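Local atomic coordinates of cytosolic ACYL coenzyme A thioester hydrolase (PDB entry 2V1O), a protein that hydrolyses long-chain fatty acyl-CoAs, palmitoyl-CoA above all, to free fatty acids and coenzyme A. Residues I74-K79 with E135-Y140. Residues are numbered along the deposited sequence; the frame is centred on the assembly and turned at random.
Sequences ITYTSK and EGRKRY. With COA (coenzyme A), chain G.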
loop_
_atom_site.group_PDB
_atom_site.type_symbol
_atom_site.label_atom_id
_atom_site.label_comp_id
_atom_site.label_asym_id
_atom_site.label_seq_id
_atom_site.Cartn_x
_atom_site.Cartn_y
_atom_site.Cartn_z
ATOM N N ILE A 74 -22.209 14.045 -12.289
ATOM C CA ILE A 74 -23.227 13.180 -12.879
ATOM C C ILE A 74 -23.912 13.979 -13.984
ATOM O O ILE A 74 -24.497 15.033 -13.728
ATOM C CB ILE A 74 -24.281 12.690 -11.851
ATOM C CG1 ILE A 74 -23.619 11.827 -10.767
ATOM C CG2 ILE A 74 -25.416 11.919 -12.573
ATOM C CD1 ILE A 74 -24.504 11.585 -9.528
ATOM N N THR A 75 -23.827 13.468 -15.206
ATOM C CA THR A 75 -24.292 14.195 -16.379
ATOM C C THR A 75 -25.564 13.599 -16.976
ATOM O O THR A 75 -26.253 14.251 -17.768
ATOM C CB THR A 75 -23.178 14.285 -17.432
ATOM O OG1 THR A 75 -22.643 12.976 -17.680
ATOM C CG2 THR A 75 -22.065 15.192 -16.915
ATOM N N TYR A 76 -25.872 12.359 -16.592
ATOM C CA TYR A 76 -27.107 11.703 -17.021
ATOM C C TYR A 76 -27.493 10.562 -16.085
ATOM O O TYR A 76 -26.625 9.919 -15.474
ATOM C CB TYR A 76 -26.985 11.174 -18.468
ATOM C CG TYR A 76 -28.295 10.672 -19.039
ATOM C CD1 TYR A 76 -29.295 11.567 -19.429
ATOM C CD2 TYR A 76 -28.549 9.307 -19.158
ATOM C CE1 TYR A 76 -30.500 11.118 -19.930
ATOM C CE2 TYR A 76 -29.758 8.846 -19.661
ATOM C CZ TYR A 76 -30.725 9.760 -20.048
ATOM O OH TYR A 76 -31.923 9.319 -20.537
ATOM N N THR A 77 -28.798 10.323 -15.967
ATOM C CA THR A 77 -29.296 9.095 -15.347
ATOM C C THR A 77 -30.377 8.457 -16.224
ATOM O O THR A 77 -31.259 9.149 -16.749
ATOM C CB THR A 77 -29.840 9.311 -13.901
ATOM O OG1 THR A 77 -30.970 10.199 -13.922
ATOM C CG2 THR A 77 -28.749 9.849 -12.957
ATOM N N SER A 78 -30.280 7.142 -16.396
ATOM C CA SER A 78 -31.321 6.353 -17.042
ATOM C C SER A 78 -32.109 5.661 -15.928
ATOM O O SER A 78 -31.930 5.995 -14.747
ATOM C CB SER A 78 -30.712 5.339 -18.014
ATOM O OG SER A 78 -29.965 4.343 -17.321
ATOM N N LYS A 79 -32.971 4.706 -16.282
ATOM C CA LYS A 79 -33.773 4.020 -15.267
ATOM C C LYS A 79 -32.905 3.304 -14.223
ATOM O O LYS A 79 -33.201 3.366 -13.028
ATOM C CB LYS A 79 -34.772 3.044 -15.899
ATOM C CG LYS A 79 -35.746 2.453 -14.876
ATOM C CD LYS A 79 -36.913 1.714 -15.505
ATOM C CE LYS A 79 -37.764 1.062 -14.423
ATOM N NZ LYS A 79 -38.999 0.430 -14.983
ATOM N N GLU A 135 -28.813 15.614 -24.511
ATOM C CA GLU A 135 -27.451 15.211 -24.865
ATOM C C GLU A 135 -27.038 13.927 -24.149
ATOM O O GLU A 135 -26.435 13.037 -24.758
ATOM C CB GLU A 135 -26.459 16.336 -24.571
ATOM C CG GLU A 135 -26.533 17.510 -25.555
ATOM C CD GLU A 135 -25.846 18.770 -25.039
ATOM O OE1 GLU A 135 -25.322 18.758 -23.901
ATOM O OE2 GLU A 135 -25.832 19.784 -25.773
ATOM N N GLY A 136 -27.364 13.845 -22.860
ATOM C CA GLY A 136 -27.130 12.639 -22.072
ATOM C C GLY A 136 -27.929 11.449 -22.571
ATOM O O GLY A 136 -27.417 10.330 -22.627
ATOM N N ARG A 137 -29.185 11.701 -22.950
ATOM C CA ARG A 137 -30.059 10.645 -23.437
ATOM C C ARG A 137 -29.497 10.043 -24.729
ATOM O O ARG A 137 -29.532 8.830 -24.921
ATOM C CB ARG A 137 -31.476 11.187 -23.633
ATOM C CG ARG A 137 -32.503 10.164 -24.087
ATOM C CD ARG A 137 -33.395 10.788 -25.144
ATOM N NE ARG A 137 -32.576 11.507 -26.126
ATOM C CZ ARG A 137 -32.726 12.787 -26.466
ATOM N NH1 ARG A 137 -33.708 13.524 -25.950
ATOM N NH2 ARG A 137 -31.897 13.318 -27.353
ATOM N N LYS A 138 -28.950 10.900 -25.587
ATOM C CA LYS A 138 -28.302 10.470 -26.833
ATOM C C LYS A 138 -27.077 9.576 -26.583
ATOM O O LYS A 138 -26.868 8.586 -27.291
ATOM C CB LYS A 138 -27.904 11.693 -27.664
ATOM C CG LYS A 138 -27.541 11.384 -29.101
ATOM C CD LYS A 138 -27.142 12.647 -29.849
ATOM C CE LYS A 138 -26.402 12.313 -31.140
ATOM N NZ LYS A 138 -27.299 11.757 -32.192
ATOM N N ARG A 139 -26.270 9.934 -25.587
ATOM C CA ARG A 139 -25.098 9.130 -25.225
ATOM C C ARG A 139 -25.523 7.787 -24.629
ATOM O O ARG A 139 -24.931 6.754 -24.946
ATOM C CB ARG A 139 -24.178 9.888 -24.266
ATOM C CG ARG A 139 -23.595 11.174 -24.848
ATOM C CD ARG A 139 -22.522 11.789 -23.947
ATOM N NE ARG A 139 -23.052 12.210 -22.645
ATOM C CZ ARG A 139 -23.561 13.410 -22.374
ATOM N NH1 ARG A 139 -23.627 14.354 -23.312
ATOM N NH2 ARG A 139 -24.004 13.671 -21.148
ATOM N N TYR A 140 -26.549 7.816 -23.779
ATOM C CA TYR A 140 -27.159 6.613 -23.206
ATOM C C TYR A 140 -27.626 5.652 -24.297
ATOM O O TYR A 140 -27.279 4.472 -24.288
ATOM C CB TYR A 140 -28.345 7.006 -22.320
ATOM C CG TYR A 140 -29.257 5.857 -21.950
ATOM C CD1 TYR A 140 -28.793 4.803 -21.169
ATOM C CD2 TYR A 140 -30.593 5.829 -22.373
ATOM C CE1 TYR A 140 -29.627 3.745 -20.819
ATOM C CE2 TYR A 140 -31.436 4.774 -22.024
ATOM C CZ TYR A 140 -30.941 3.735 -21.246
ATOM O OH TYR A 140 -31.758 2.691 -20.881
HETATM N N1A COA G . -22.549 -0.102 -19.750
HETATM C C2A COA G . -23.564 0.776 -19.446
HETATM N N3A COA G . -24.742 0.294 -18.923
HETATM C C4A COA G . -24.886 -1.040 -18.710
HETATM C C5A COA G . -23.872 -1.943 -19.001
HETATM C C6A COA G . -22.687 -1.461 -19.527
HETATM N N6A COA G . -21.693 -2.289 -19.843
HETATM N N7A COA G . -24.310 -3.189 -18.681
HETATM C C8A COA G . -25.567 -3.085 -18.200
HETATM N N9A COA G . -25.928 -1.765 -18.215
HETATM C C1B COA G . -27.131 -1.152 -17.650
HETATM C C2B COA G . -28.352 -1.387 -18.527
HETATM O O2B COA G . -28.372 -0.493 -19.617
HETATM C C3B COA G . -29.471 -1.199 -17.515
HETATM O O3B COA G . -29.823 0.163 -17.353
HETATM P P3B COA G . -31.168 0.774 -18.002
HETATM O O7A COA G . -30.984 0.774 -19.484
HETATM O O8A COA G . -32.328 -0.115 -17.620
HETATM O O9A COA G . -31.353 2.179 -17.487
HETATM C C4B COA G . -28.846 -1.677 -16.205
HETATM O O4B COA G . -27.446 -1.737 -16.411
HETATM C C5B COA G . -29.369 -3.036 -15.754
HETATM O O5B COA G . -29.343 -3.963 -16.817
HETATM P P1A COA G . -29.667 -5.502 -16.504
HETATM O O1A COA G . -30.799 -5.579 -15.517
HETATM O O2A COA G . -29.948 -6.201 -17.815
HETATM O O3A COA G . -28.345 -6.108 -15.814
HETATM P P2A COA G . -27.121 -6.786 -16.602
HETATM O O4A COA G . -26.855 -6.121 -17.930
HETATM O O5A COA G . -27.302 -8.282 -16.725
HETATM O O6A COA G . -25.916 -6.520 -15.577
HETATM C CBP COA G . -24.229 -5.243 -14.443
HETATM C CCP COA G . -25.398 -5.208 -15.427
HETATM C CDP COA G . -23.488 -3.902 -14.514
HETATM C CEP COA G . -24.830 -5.404 -13.047
HETATM C CAP COA G . -23.308 -6.415 -14.810
HETATM O OAP COA G . -22.821 -6.292 -16.132
HETATM C C9P COA G . -22.147 -6.571 -13.857
HETATM O O9P COA G . -22.364 -7.121 -12.592
HETATM N N8P COA G . -20.956 -6.174 -14.284
HETATM C C7P COA G . -19.804 -6.093 -13.404
HETATM C C6P COA G . -19.834 -4.831 -12.543
HETATM C C5P COA G . -18.592 -4.790 -11.680
HETATM O O5P COA G . -18.484 -5.586 -10.730
HETATM N N4P COA G . -17.671 -3.880 -12.006
HETATM C C3P COA G . -16.265 -3.981 -11.620
HETATM C C2P COA G . -15.541 -5.208 -12.216
HETATM S S1P COA G . -13.868 -5.209 -11.536
HETATM O O HOH W 1 -25.727 15.714 -20.089
HETATM O O HOH W 2 -33.771 3.956 -19.116
#
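Tyr-76, near the end of strand 67-77, an inner strand of the antiparallel sheet of the N-terminal hotdog domain, lays one ring face against the backbone of helix 130-146, where Gly-136 lets the aromatic ring come close: Tyr-76 CD1 is 3.4 Å from Gly-136 C, and Tyr-76 CE1 lies 3.3 Å from Arg-137 N. With CG anti to the backbone N (chi1 -171°), the ring extends toward the helix, where its CE2 meets Tyr-140 CB at 3.5 Å. The two tyrosine rings are tilted by 30° and slid apart, with little overlap. Tyr-140 instead offers a face to Ser-78, whose CB makes a CH-pi contact 3.7 Å from the ring centroid; serine is small enough to fit there and still turn its hydroxyl to the ligand. Farther out, Arg-139 NH2 and Thr-75 O share a water, while Glu-83 pairs with Arg-139 NE and accepts a bond from Thr-75 OG1. Thr-75 and Tyr-76 form a classic beta bulge opposite this same Glu-83. The 3'-phosphate of coenzyme A bridges the loop just after the strand and the helix: Ser-78 OG donates to O9A at 2.6 Å, and Tyr-140 OH gives a very short bond to O7A, 2.5 Å, at the ring's edge.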